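Local coordinates for 6-phospho-alpha-glucosidase (Merdibacter massiliensis, PDB 6VC6), which hydrolyses 6-phosphorylated alpha-glucosides, probably by the redox mechanism of family 4 glycoside hydrolases, which relies on NAD and a divalent metal ion such as manganese, at residues A149-E154 and S389-L394; V385-S390 and T411-I416; M177-R182 and K227-Q232; G246-M251 and P260-G265. One frame throughout, in Å; residues are numbered along the deposited sequence.

In the fold
From the N terminus, the first segment reached is 149-154, on a helix of the nucleotide-binding half of the chain, and its loop closes only at 389-394. Contacts 3 and 4 nest inside that loop, one after the other: contact 3 joins helix 172-184 to the loop at 227-232, and contact 4 closes a short loop between 246-251 and 260-265. These two touch, their centres about 12 Å apart. Contact 2 starts at 385-390, where contact 1 ends, shares Ser-389 and Ser-390 with it, and ties helix 378-400 to the end of helix 403-412. Contacts 1 and 3 lie on opposite sides of the chain's centre, about 30 Å apart between centres.

Contact 1 (A149-E154 and S389-L394); sequences AAIVAE and SSEKLL
Glu-391 and Glu-154 bring the two flat groups of this contact, both carboxylates, to quite different partners. The carboxylate of Glu-391 meets a methyl: Ala-150 CB is 3.3 Å from its OE2 and 3.6 Å from its OE1. This group gets there on an extended chain, with CG anti to the carbonyl carbon (chi1 -58°), and its OE2 is satisfied within its own helix by Gln-387 NE2. The carboxylate of Glu-154 is met by Lys-392 NZ from above its plane, 35° out of it, in a salt bridge of 2.9 Å from NZ to OE1. The second bond, from Lys-392 NZ to Glu-154 OE2, is weak at 3.2 Å. The two side chains run at about a right angle, and Lys-392 CG also lies 3.5 Å from Glu-154 OE2. Arg-157 and Arg-158 pair with Glu-154 OE2 as well, while Lys-392 NZ gives a bond to Asp-354 O; this gathering of positive groups would probably favour the ionised form of Glu-154. Apart from the charges, the contact is apolar at Ile-151 and Leu-394, with Ile-151 CD1 3.7 Å from Leu-394 CD2. The helix segments make an angle of 54° at an axis separation of 9.5 Å. Helix 149-159 is the crossover of a beta-alpha-beta unit linking parallel strands 141-144 and 166-169, and it rests against helix 378-400 of the C-terminal part. Helix 113-136 borders both, its Cys-123 touching Ile-151 and its Met-116 touching Leu-394.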
loop_
_atom_site.group_PDB
_atom_site.type_symbol
_atom_site.label_atom_id
_atom_site.label_comp_id
_atom_site.label_asym_id
_atom_site.label_seq_id
_atom_site.Cartn_x
_atom_site.Cartn_y
_atom_site.Cartn_z
ATOM N N ALA A 149 -0.031 -3.795 3.584
ATOM C CA ALA A 149 -0.910 -2.974 4.388
ATOM C C ALA A 149 -1.895 -3.771 5.230
ATOM O O ALA A 149 -2.160 -3.416 6.361
ATOM C CB ALA A 149 -1.637 -1.967 3.519
ATOM N N ALA A 150 -2.448 -4.837 4.678
ATOM C CA ALA A 150 -3.418 -5.635 5.421
ATOM C C ALA A 150 -2.804 -6.269 6.660
ATOM O O ALA A 150 -3.419 -6.305 7.712
ATOM C CB ALA A 150 -4.027 -6.701 4.533
ATOM N N ILE A 151 -1.584 -6.766 6.529
ATOM C CA ILE A 151 -0.922 -7.412 7.659
ATOM C C ILE A 151 -0.441 -6.371 8.663
ATOM O O ILE A 151 -0.536 -6.573 9.880
ATOM C CB ILE A 151 0.233 -8.300 7.161
ATOM C CG1 ILE A 151 -0.311 -9.441 6.299
ATOM C CG2 ILE A 151 1.038 -8.848 8.331
ATOM C CD1 ILE A 151 0.740 -10.123 5.455
ATOM N N VAL A 152 0.075 -5.240 8.172
ATOM C CA VAL A 152 0.570 -4.198 9.068
ATOM C C VAL A 152 -0.569 -3.623 9.902
ATOM O O VAL A 152 -0.423 -3.406 11.111
ATOM C CB VAL A 152 1.294 -3.100 8.265
ATOM C CG1 VAL A 152 1.617 -1.911 9.158
ATOM C CG2 VAL A 152 2.562 -3.653 7.635
ATOM N N ALA A 153 -1.723 -3.379 9.274
ATOM C CA ALA A 153 -2.857 -2.817 10.003
ATOM C C ALA A 153 -3.335 -3.760 11.098
ATOM O O ALA A 153 -3.721 -3.316 12.187
ATOM C CB ALA A 153 -3.996 -2.496 9.036
ATOM N N GLU A 154 -3.318 -5.068 10.830
ATOM C CA GLU A 154 -3.742 -6.032 11.840
ATOM C C GLU A 154 -2.774 -6.064 13.016
ATOM O O GLU A 154 -3.199 -6.127 14.175
ATOM C CB GLU A 154 -3.880 -7.420 11.211
ATOM C CG GLU A 154 -3.990 -8.561 12.212
ATOM C CD GLU A 154 -5.287 -8.537 13.003
ATOM O OE1 GLU A 154 -6.235 -7.839 12.587
ATOM O OE2 GLU A 154 -5.356 -9.224 14.045
ATOM N N SER A 389 -8.426 -14.660 7.908
ATOM C CA SER A 389 -7.990 -15.650 8.885
ATOM C C SER A 389 -6.512 -15.970 8.713
ATOM O O SER A 389 -5.788 -16.139 9.701
ATOM C CB SER A 389 -8.832 -16.920 8.764
ATOM O OG SER A 389 -10.210 -16.640 8.935
ATOM N N SER A 390 -6.048 -16.055 7.464
ATOM C CA SER A 390 -4.631 -16.299 7.215
ATOM C C SER A 390 -3.778 -15.140 7.715
ATOM O O SER A 390 -2.700 -15.352 8.283
ATOM C CB SER A 390 -4.395 -16.537 5.723
ATOM O OG SER A 390 -3.020 -16.733 5.447
ATOM N N GLU A 391 -4.246 -13.906 7.519
ATOM C CA GLU A 391 -3.498 -12.747 7.996
ATOM C C GLU A 391 -3.450 -12.706 9.518
ATOM O O GLU A 391 -2.402 -12.409 10.103
ATOM C CB GLU A 391 -4.113 -11.462 7.443
ATOM C CG GLU A 391 -4.169 -11.397 5.925
ATOM C CD GLU A 391 -4.916 -10.174 5.428
ATOM O OE1 GLU A 391 -5.550 -9.489 6.257
ATOM O OE2 GLU A 391 -4.873 -9.900 4.210
ATOM N N LYS A 392 -4.572 -13.003 10.177
ATOM C CA LYS A 392 -4.598 -12.961 11.635
ATOM C C LYS A 392 -3.776 -14.089 12.246
ATOM O O LYS A 392 -3.212 -13.924 13.333
ATOM C CB LYS A 392 -6.040 -13.014 12.137
ATOM C CG LYS A 392 -6.792 -11.704 11.967
ATOM C CD LYS A 392 -8.265 -11.859 12.299
ATOM C CE LYS A 392 -8.966 -10.509 12.316
ATOM N NZ LYS A 392 -8.432 -9.618 13.384
ATOM N N LEU A 393 -3.696 -15.236 11.569
ATOM C CA LEU A 393 -2.828 -16.307 12.047
ATOM C C LEU A 393 -1.357 -15.947 11.882
ATOM O O LEU A 393 -0.518 -16.403 12.666
ATOM C CB LEU A 393 -3.142 -17.610 11.310
ATOM C CG LEU A 393 -4.452 -18.309 11.680
ATOM C CD1 LEU A 393 -4.854 -19.298 10.598
ATOM C CD2 LEU A 393 -4.334 -19.000 13.030
ATOM N N LEU A 394 -1.027 -15.131 10.878
ATOM C CA LEU A 394 0.367 -14.759 10.657
ATOM C C LEU A 394 0.881 -13.855 11.773
ATOM O O LEU A 394 1.944 -14.111 12.350
ATOM C CB LEU A 394 0.522 -14.075 9.299
ATOM C CG LEU A 394 1.962 -13.719 8.930
ATOM C CD1 LEU A 394 2.771 -14.978 8.645
ATOM C CD2 LEU A 394 1.999 -12.770 7.744
#

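Contact 2 (V385-S390 and T411-I416); sequences VQQVSS and TLNRLI
Gln-386 makes the strongest direct polar link, giving NE2 to Leu-412 O at 3.0 Å. The bond runs nearly along the C=O axis, with an N-H...O angle of 163°, and the oxygen lies in the amide plane. An extended chain, its CG anti to the backbone N (chi1 171°), carries the amide to that carbonyl. The other end of the same amide is held only weakly: Arg-414 NH1 reaches Gln-386 OE1 at 3.5 Å with the edge of a guanidinium turned 87° against the amide. Arg-414 NE is hydrogen-bonded to Tyr-267 O. Just past the end of helix 403-412, Asn-413 turns its side chain forward along the chain in an Asx turn, OD1 accepting from Leu-415 N at 2.9 Å, which fixes the carboxamide as the chain leaves the helix. Two waters add bridges. One donates to Gln-387 OE1 and accepts from Arg-414 N; the other accepts from both Gln-387 NE2 and Asn-413 ND2, the ND2 to water distance being 2.9 Å. Glu-391 OE2 also accepts from Gln-387 NE2. Apolar packing comes from Leu-412, whose CD2 sits 3.6 Å from Ser-389 CB while its CD1 lies 4.1 Å from Gln-386 CG.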
loop_
_atom_site.group_PDB
_atom_site.type_symbol
_atom_site.label_atom_id
_atom_site.label_comp_id
_atom_site.label_asym_id
_atom_site.label_seq_id
_atom_site.Cartn_x
_atom_site.Cartn_y
_atom_site.Cartn_z
ATOM N N VAL A 385 -13.065 -14.146 4.371
ATOM C CA VAL A 385 -12.856 -14.771 5.675
ATOM C C VAL A 385 -11.654 -15.706 5.632
ATOM O O VAL A 385 -10.894 -15.809 6.603
ATOM C CB VAL A 385 -14.136 -15.495 6.133
ATOM C CG1 VAL A 385 -13.858 -16.367 7.348
ATOM C CG2 VAL A 385 -15.225 -14.482 6.452
ATOM N N GLN A 386 -11.449 -16.390 4.503
ATOM C CA GLN A 386 -10.259 -17.223 4.353
ATOM C C GLN A 386 -8.990 -16.381 4.409
ATOM O O GLN A 386 -8.006 -16.767 5.052
ATOM C CB GLN A 386 -10.323 -18.006 3.041
ATOM C CG GLN A 386 -9.031 -18.739 2.698
ATOM C CD GLN A 386 -9.060 -19.373 1.320
ATOM O OE1 GLN A 386 -9.880 -19.016 0.475
ATOM N NE2 GLN A 386 -8.160 -20.322 1.088
ATOM N N GLN A 387 -8.997 -15.221 3.749
ATOM C CA GLN A 387 -7.800 -14.391 3.702
ATOM C C GLN A 387 -7.549 -13.706 5.040
ATOM O O GLN A 387 -6.415 -13.687 5.534
ATOM C CB GLN A 387 -7.919 -13.360 2.579
ATOM C CG GLN A 387 -6.755 -12.383 2.508
ATOM C CD GLN A 387 -5.447 -13.052 2.127
ATOM O OE1 GLN A 387 -5.436 -14.132 1.535
ATOM N NE2 GLN A 387 -4.336 -12.410 2.467
ATOM N N VAL A 388 -8.595 -13.135 5.643
ATOM C CA VAL A 388 -8.414 -12.423 6.905
ATOM C C VAL A 388 -8.032 -13.389 8.021
ATOM O O VAL A 388 -7.368 -12.997 8.989
ATOM C CB VAL A 388 -9.677 -11.611 7.256
ATOM C CG1 VAL A 388 -10.775 -12.514 7.800
ATOM C CG2 VAL A 388 -9.341 -10.510 8.251
ATOM N N SER A 389 -8.426 -14.660 7.908
ATOM C CA SER A 389 -7.990 -15.650 8.885
ATOM C C SER A 389 -6.512 -15.970 8.713
ATOM O O SER A 389 -5.788 -16.139 9.701
ATOM C CB SER A 389 -8.832 -16.920 8.764
ATOM O OG SER A 389 -10.210 -16.640 8.935
ATOM N N SER A 390 -6.048 -16.055 7.464
ATOM C CA SER A 390 -4.631 -16.299 7.215
ATOM C C SER A 390 -3.778 -15.140 7.715
ATOM O O SER A 390 -2.700 -15.352 8.283
ATOM C CB SER A 390 -4.395 -16.537 5.723
ATOM O OG SER A 390 -3.020 -16.733 5.447
ATOM N N THR A 411 -0.650 -22.559 5.233
ATOM C CA THR A 411 -1.508 -23.609 4.691
ATOM C C THR A 411 -2.868 -23.062 4.281
ATOM O O THR A 411 -3.385 -23.396 3.207
ATOM C CB THR A 411 -1.676 -24.731 5.718
ATOM O OG1 THR A 411 -0.405 -25.336 5.985
ATOM C CG2 THR A 411 -2.642 -25.792 5.205
ATOM N N LEU A 412 -3.461 -22.211 5.120
ATOM C CA LEU A 412 -4.806 -21.714 4.853
ATOM C C LEU A 412 -4.844 -20.784 3.648
ATOM O O LEU A 412 -5.853 -20.743 2.933
ATOM C CB LEU A 412 -5.348 -21.001 6.092
ATOM C CG LEU A 412 -6.736 -20.364 6.007
ATOM C CD1 LEU A 412 -7.775 -21.378 5.561
ATOM C CD2 LEU A 412 -7.116 -19.757 7.347
ATOM N N ASN A 413 -3.764 -20.043 3.401
ATOM C CA ASN A 413 -3.769 -19.020 2.364
ATOM C C ASN A 413 -4.084 -19.618 0.997
ATOM O O ASN A 413 -3.661 -20.732 0.672
ATOM C CB ASN A 413 -2.421 -18.299 2.324
ATOM C CG ASN A 413 -2.442 -17.073 1.431
ATOM O OD1 ASN A 413 -2.366 -17.180 0.207
ATOM N ND2 ASN A 413 -2.550 -15.898 2.041
ATOM N N ARG A 414 -4.832 -18.858 0.196
ATOM C CA ARG A 414 -5.323 -19.362 -1.082
ATOM C C ARG A 414 -4.197 -19.595 -2.081
ATOM O O ARG A 414 -4.299 -20.489 -2.928
ATOM C CB ARG A 414 -6.347 -18.388 -1.663
ATOM C CG ARG A 414 -7.475 -19.054 -2.422
ATOM C CD ARG A 414 -8.501 -18.035 -2.890
ATOM N NE ARG A 414 -9.251 -18.520 -4.045
ATOM C CZ ARG A 414 -10.241 -19.403 -3.976
ATOM N NH1 ARG A 414 -10.611 -19.899 -2.804
ATOM N NH2 ARG A 414 -10.865 -19.789 -5.081
ATOM N N LEU A 415 -3.126 -18.809 -2.006
ATOM C CA LEU A 415 -2.039 -18.898 -2.969
ATOM C C LEU A 415 -0.985 -19.933 -2.592
ATOM O O LEU A 415 -0.011 -20.101 -3.332
ATOM C CB LEU A 415 -1.386 -17.522 -3.149
ATOM C CG LEU A 415 -2.364 -16.400 -3.518
ATOM C CD1 LEU A 415 -1.626 -15.112 -3.847
ATOM C CD2 LEU A 415 -3.256 -16.819 -4.678
ATOM N N ILE A 416 -1.188 -20.635 -1.482
ATOM C CA ILE A 416 -0.358 -21.781 -1.132
ATOM C C ILE A 416 -1.178 -23.069 -1.076
ATOM O O ILE A 416 -0.920 -24.002 -1.811
ATOM C CB ILE A 416 0.379 -21.552 0.195
ATOM C CG1 ILE A 416 1.488 -20.525 -0.001
ATOM C CG2 ILE A 416 0.943 -22.855 0.733
ATOM C CD1 ILE A 416 1.015 -19.231 -0.599
HETATM O O HOH W 1 -6.639 -16.724 1.142
HETATM O O HOH W 2 -2.139 -13.525 0.434
#

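Contact 3 (M177-R182 and K227-Q232); sequences MRSVSR and KGFLPQ
Ser-179 sits at the close-packed middle of the contact, pressed onto the backbone and ring of the loop. Its CB is 3.3 Å from Leu-230 O and 3.5 Å from Phe-229 CZ, and its OG lies 3.2 Å from Pro-231 CA, a fit seen again in the 4.5 Å between the CA atoms of Ser-179 and Gln-232. The hydroxyl itself is satisfied by Asn-175 O, one helical turn back. Beside it Val-180 CG2 touches the edge of the Phe-229 ring at CE1.

The more open side is held by two arginines that reach beyond Ser-179. Arg-178 NH1 donates to Gln-232 OE1 at 3.0 Å, in the carbonyl plane and on a lone pair; an extended chain puts its guanidinium there, 72° to the amide. Its NE pairs with Glu-174. Arg-182 NH1 meets Gln-232 O at 2.9 Å from well above the carbonyl plane, 58° out of it, so this bond is less well directed; Arg-182 NH2 forms a salt bridge with Glu-235 OE2. A water accepts from Gln-232 NE2 and donates weakly to Ser-181 OG, whose firmer bond is to Arg-178 O.

Helix 172-184, which begins at the sugar-phosphate pocket residue Gln-172, thus meets the loop between helices 217-227 and 239-246; from those helices Ile-220 meets Val-180, Ile-224 meets Phe-229, and Tyr-245 touches Ser-179 as well as Phe-229 and Pro-231.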
loop_
_atom_site.group_PDB
_atom_site.type_symbol
_atom_site.label_atom_id
_atom_site.label_comp_id
_atom_site.label_asym_id
_atom_site.label_seq_id
_atom_site.Cartn_x
_atom_site.Cartn_y
_atom_site.Cartn_z
HETATM N N MSE A 177 -10.221 3.844 -10.100
HETATM C CA MSE A 177 -11.122 4.944 -10.425
HETATM C C MSE A 177 -10.501 5.835 -11.495
HETATM O O MSE A 177 -11.191 6.323 -12.390
HETATM C CB MSE A 177 -11.452 5.762 -9.175
HETATM C CG MSE A 177 -12.352 5.046 -8.175
HETATM SE SE MSE A 177 -14.122 4.626 -8.887
HETATM C CE MSE A 177 -13.822 2.763 -9.387
ATOM N N ARG A 178 -9.186 6.041 -11.392
ATOM C CA ARG A 178 -8.475 6.793 -12.421
ATOM C C ARG A 178 -8.519 6.066 -13.758
ATOM O O ARG A 178 -8.690 6.694 -14.810
ATOM C CB ARG A 178 -7.028 7.034 -11.991
ATOM C CG ARG A 178 -6.867 8.050 -10.873
ATOM C CD ARG A 178 -5.418 8.142 -10.421
ATOM N NE ARG A 178 -5.199 9.257 -9.505
ATOM C CZ ARG A 178 -4.852 10.483 -9.888
ATOM N NH1 ARG A 178 -4.684 10.754 -11.174
ATOM N NH2 ARG A 178 -4.675 11.437 -8.984
ATOM N N SER A 179 -8.367 4.740 -13.737
ATOM C CA SER A 179 -8.467 3.963 -14.968
ATOM C C SER A 179 -9.878 4.018 -15.538
ATOM O O SER A 179 -10.059 4.066 -16.760
ATOM C CB SER A 179 -8.048 2.517 -14.712
ATOM O OG SER A 179 -6.680 2.436 -14.353
ATOM N N VAL A 180 -10.889 4.008 -14.667
ATOM C CA VAL A 180 -12.271 4.116 -15.123
ATOM C C VAL A 180 -12.518 5.479 -15.756
ATOM O O VAL A 180 -13.236 5.593 -16.758
ATOM C CB VAL A 180 -13.235 3.844 -13.953
ATOM C CG1 VAL A 180 -14.631 4.354 -14.273
ATOM C CG2 VAL A 180 -13.266 2.358 -13.626
ATOM N N SER A 181 -11.922 6.533 -15.193
ATOM C CA SER A 181 -12.096 7.868 -15.754
ATOM C C SER A 181 -11.532 7.961 -17.165
ATOM O O SER A 181 -12.093 8.666 -18.012
ATOM C CB SER A 181 -11.439 8.907 -14.848
ATOM O OG SER A 181 -10.027 8.866 -14.961
ATOM N N ARG A 182 -10.426 7.264 -17.436
ATOM C CA ARG A 182 -9.902 7.213 -18.796
ATOM C C ARG A 182 -10.820 6.402 -19.703
ATOM O O ARG A 182 -11.010 6.746 -20.875
ATOM C CB ARG A 182 -8.490 6.627 -18.789
ATOM C CG ARG A 182 -7.892 6.407 -20.168
ATOM C CD ARG A 182 -6.388 6.221 -20.084
ATOM N NE ARG A 182 -5.822 5.737 -21.339
ATOM C CZ ARG A 182 -4.528 5.787 -21.643
ATOM N NH1 ARG A 182 -3.663 6.302 -20.780
ATOM N NH2 ARG A 182 -4.100 5.324 -22.809
ATOM N N LYS A 227 -13.351 -2.813 -25.586
ATOM C CA LYS A 227 -12.075 -2.133 -25.752
ATOM C C LYS A 227 -10.989 -2.618 -24.801
ATOM O O LYS A 227 -9.811 -2.588 -25.174
ATOM C CB LYS A 227 -12.258 -0.614 -25.582
ATOM C CG LYS A 227 -10.974 0.204 -25.597
ATOM C CD LYS A 227 -11.264 1.697 -25.611
ATOM C CE LYS A 227 -11.095 2.306 -24.229
ATOM N NZ LYS A 227 -12.191 3.263 -23.907
ATOM N N GLY A 228 -11.340 -3.108 -23.621
ATOM C CA GLY A 228 -10.355 -3.529 -22.648
ATOM C C GLY A 228 -10.256 -2.558 -21.490
ATOM O O GLY A 228 -11.074 -1.651 -21.314
ATOM N N PHE A 229 -9.212 -2.757 -20.690
ATOM C CA PHE A 229 -9.007 -1.973 -19.477
ATOM C C PHE A 229 -7.543 -1.579 -19.386
ATOM O O PHE A 229 -6.669 -2.447 -19.306
ATOM C CB PHE A 229 -9.435 -2.764 -18.239
ATOM C CG PHE A 229 -9.673 -1.912 -17.027
ATOM C CD1 PHE A 229 -10.614 -0.896 -17.053
ATOM C CD2 PHE A 229 -8.962 -2.133 -15.860
ATOM C CE1 PHE A 229 -10.837 -0.111 -15.937
ATOM C CE2 PHE A 229 -9.180 -1.352 -14.741
ATOM C CZ PHE A 229 -10.119 -0.341 -14.779
ATOM N N LEU A 230 -7.278 -0.274 -19.395
ATOM C CA LEU A 230 -5.930 0.259 -19.335
ATOM C C LEU A 230 -5.740 1.093 -18.073
ATOM O O LEU A 230 -6.682 1.742 -17.607
ATOM C CB LEU A 230 -5.621 1.135 -20.556
ATOM C CG LEU A 230 -5.432 0.451 -21.911
ATOM C CD1 LEU A 230 -5.197 1.491 -22.997
ATOM C CD2 LEU A 230 -4.283 -0.542 -21.858
ATOM N N PRO A 231 -4.540 1.097 -17.499
ATOM C CA PRO A 231 -4.245 2.061 -16.436
ATOM C C PRO A 231 -4.241 3.474 -16.993
ATOM O O PRO A 231 -4.006 3.695 -18.184
ATOM C CB PRO A 231 -2.852 1.644 -15.947
ATOM C CG PRO A 231 -2.254 0.903 -17.094
ATOM C CD PRO A 231 -3.392 0.221 -17.794
ATOM N N GLN A 232 -4.514 4.442 -16.112
ATOM C CA GLN A 232 -4.634 5.827 -16.557
ATOM C C GLN A 232 -3.325 6.346 -17.139
ATOM O O GLN A 232 -3.337 7.163 -18.068
ATOM C CB GLN A 232 -5.095 6.717 -15.401
ATOM C CG GLN A 232 -5.159 8.200 -15.753
ATOM C CD GLN A 232 -5.339 9.094 -14.542
ATOM O OE1 GLN A 232 -4.526 9.081 -13.619
ATOM N NE2 GLN A 232 -6.399 9.894 -14.551
HETATM O O HOH W 3 -7.955 10.051 -17.402
#

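Contact 4 (G246-M251 and P260-G265); sequences GFVQTM and PNTYDG. With G6P (6-O-phosphono-alpha-D-glucopyranose), chain F.
Met-251, a selenomethionine, puts its SE directly against backbone: SE is 3.6 Å from Gly-265 N and 3.8 Å from Asp-264 C. The side chain bends at chi2 and again at chi3 (33°, far from staggered), which brings CE to Pro-260, 3.7 Å from its CG. A second apolar pair, Val-248 CG1 and Thr-262 CG2, meets at 4.0 Å, while Thr-262 OG1 is hydrogen-bonded to Gln-172 OE1. Thus 248-251 packs against the turn that leads into helix 264-268.

That turn, a type I beta turn from Asn-261 to Asp-264, is stiffened by a capping bond: Tyr-263 N donates to Asn-261 OD1 at 2.9 Å, nearly straight at 171° and on a lone pair. From this turn Tyr-263 points away from 246-251, and its ring lies in the sugar-phosphate pocket, stacked on His-200 of the manganese site. The ring meets the bound glucose 6-phosphate edge-on, with OH 3.2 Å from the sugar C1 and 3.3 Å from C2. In the family 4 mechanism C2 probably loses its proton and C1 its leaving group after oxidation at C3; the packing and capped turn probably help to hold Tyr-263 beside these carbons.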
loop_
_atom_site.group_PDB
_atom_site.type_symbol
_atom_site.label_atom_id
_atom_site.label_comp_id
_atom_site.label_asym_id
_atom_site.label_seq_id
_atom_site.Cartn_x
_atom_site.Cartn_y
_atom_site.Cartn_z
ATOM N N GLY A 246 -5.079 -5.248 -17.881
ATOM C CA GLY A 246 -5.819 -5.831 -18.985
ATOM C C GLY A 246 -6.560 -7.097 -18.609
ATOM O O GLY A 246 -7.582 -7.425 -19.217
ATOM N N PHE A 247 -6.066 -7.819 -17.600
ATOM C CA PHE A 247 -6.691 -9.061 -17.161
ATOM C C PHE A 247 -8.065 -8.847 -16.537
ATOM O O PHE A 247 -8.804 -9.822 -16.363
ATOM C CB PHE A 247 -5.773 -9.777 -16.170
ATOM C CG PHE A 247 -6.160 -11.202 -15.902
ATOM C CD1 PHE A 247 -5.924 -12.188 -16.846
ATOM C CD2 PHE A 247 -6.755 -11.558 -14.703
ATOM C CE1 PHE A 247 -6.278 -13.502 -16.601
ATOM C CE2 PHE A 247 -7.111 -12.869 -14.453
ATOM C CZ PHE A 247 -6.872 -13.842 -15.402
ATOM N N VAL A 248 -8.424 -7.605 -16.198
ATOM C CA VAL A 248 -9.741 -7.377 -15.611
ATOM C C VAL A 248 -10.842 -7.683 -16.621
ATOM O O VAL A 248 -11.951 -8.083 -16.242
ATOM C CB VAL A 248 -9.837 -5.934 -15.075
ATOM C CG1 VAL A 248 -8.802 -5.684 -13.988
ATOM C CG2 VAL A 248 -9.660 -4.939 -16.211
ATOM N N GLN A 249 -10.551 -7.588 -17.922
ATOM C CA GLN A 249 -11.537 -7.959 -18.934
ATOM C C GLN A 249 -11.958 -9.417 -18.787
ATOM O O GLN A 249 -13.149 -9.737 -18.868
ATOM C CB GLN A 249 -10.975 -7.700 -20.331
ATOM C CG GLN A 249 -11.975 -7.914 -21.456
ATOM C CD GLN A 249 -11.377 -7.652 -22.825
ATOM O OE1 GLN A 249 -10.267 -8.090 -23.125
ATOM N NE2 GLN A 249 -12.114 -6.934 -23.664
ATOM N N THR A 250 -10.994 -10.314 -18.570
ATOM C CA THR A 250 -11.321 -11.719 -18.345
ATOM C C THR A 250 -12.114 -11.893 -17.056
ATOM O O THR A 250 -13.119 -12.613 -17.020
ATOM C CB THR A 250 -10.039 -12.555 -18.301
ATOM O OG1 THR A 250 -9.408 -12.539 -19.588
ATOM C CG2 THR A 250 -10.349 -13.994 -17.911
HETATM N N MSE A 251 -11.678 -11.230 -15.989
HETATM C CA MSE A 251 -12.300 -11.348 -14.676
HETATM C C MSE A 251 -13.757 -10.896 -14.685
HETATM O O MSE A 251 -14.604 -11.484 -14.012
HETATM C CB MSE A 251 -11.504 -10.533 -13.654
HETATM C CG MSE A 251 -11.644 -10.998 -12.215
HETATM SE SE MSE A 251 -9.988 -10.760 -11.203
HETATM C CE MSE A 251 -9.310 -9.156 -12.075
ATOM N N PRO A 260 -13.572 -5.476 -10.165
ATOM C CA PRO A 260 -12.620 -6.031 -9.198
ATOM C C PRO A 260 -11.358 -5.204 -9.018
ATOM O O PRO A 260 -10.844 -4.579 -9.948
ATOM C CB PRO A 260 -12.282 -7.394 -9.818
ATOM C CG PRO A 260 -12.349 -7.134 -11.293
ATOM C CD PRO A 260 -13.414 -6.075 -11.503
ATOM N N ASN A 261 -10.868 -5.200 -7.780
ATOM C CA ASN A 261 -9.492 -4.805 -7.517
ATOM C C ASN A 261 -8.563 -5.692 -8.335
ATOM O O ASN A 261 -8.752 -6.910 -8.394
ATOM C CB ASN A 261 -9.195 -4.934 -6.020
ATOM C CG ASN A 261 -7.862 -4.327 -5.622
ATOM O OD1 ASN A 261 -6.818 -4.658 -6.184
ATOM N ND2 ASN A 261 -7.893 -3.440 -4.633
ATOM N N THR A 262 -7.565 -5.083 -8.983
ATOM C CA THR A 262 -6.711 -5.846 -9.890
ATOM C C THR A 262 -5.939 -6.946 -9.174
ATOM O O THR A 262 -5.465 -7.881 -9.830
ATOM C CB THR A 262 -5.732 -4.925 -10.621
ATOM O OG1 THR A 262 -4.773 -4.401 -9.693
ATOM C CG2 THR A 262 -6.476 -3.778 -11.290
ATOM N N TYR A 263 -5.804 -6.864 -7.850
ATOM C CA TYR A 263 -5.155 -7.929 -7.099
ATOM C C TYR A 263 -6.037 -9.160 -6.944
ATOM O O TYR A 263 -5.536 -10.207 -6.519
ATOM C CB TYR A 263 -4.731 -7.412 -5.724
ATOM C CG TYR A 263 -3.435 -6.636 -5.751
ATOM C CD1 TYR A 263 -2.211 -7.291 -5.777
ATOM C CD2 TYR A 263 -3.436 -5.248 -5.769
ATOM C CE1 TYR A 263 -1.025 -6.585 -5.806
ATOM C CE2 TYR A 263 -2.254 -4.534 -5.800
ATOM C CZ TYR A 263 -1.052 -5.208 -5.817
ATOM O OH TYR A 263 0.130 -4.505 -5.848
ATOM N N ASP A 264 -7.327 -9.064 -7.279
ATOM C CA ASP A 264 -8.199 -10.233 -7.239
ATOM C C ASP A 264 -7.763 -11.311 -8.221
ATOM O O ASP A 264 -8.123 -12.479 -8.040
ATOM C CB ASP A 264 -9.645 -9.835 -7.541
ATOM C CG ASP A 264 -10.207 -8.855 -6.534
ATOM O OD1 ASP A 264 -9.455 -8.409 -5.642
ATOM O OD2 ASP A 264 -11.408 -8.530 -6.639
ATOM N N GLY A 265 -7.003 -10.943 -9.256
ATOM C CA GLY A 265 -6.621 -11.917 -10.266
ATOM C C GLY A 265 -5.762 -13.037 -9.711
ATOM O O GLY A 265 -5.856 -14.183 -10.159
HETATM C C1 G6P F . 0.013 -1.356 -6.328
HETATM C C2 G6P F . -0.295 -1.375 -4.824
HETATM C C3 G6P F . 0.923 -1.224 -3.930
HETATM C C4 G6P F . 2.055 -2.047 -4.500
HETATM C C5 G6P F . 2.472 -1.398 -5.806
HETATM C C6 G6P F . 3.534 -2.254 -6.482
HETATM O O1 G6P F . -0.750 -0.318 -6.957
HETATM O O2 G6P F . -1.229 -0.331 -4.520
HETATM O O3 G6P F . 0.628 -1.654 -2.597
HETATM O O4 G6P F . 3.152 -2.048 -3.582
HETATM O O5 G6P F . 1.393 -1.255 -6.737
HETATM O O6 G6P F . 4.320 -1.423 -7.329
HETATM P P G6P F . 5.706 -1.962 -7.942
HETATM O O1P G6P F . 6.693 -1.696 -6.830
HETATM O O2P G6P F . 5.456 -3.427 -8.218
HETATM O O3P G6P F . 5.898 -1.131 -9.187
#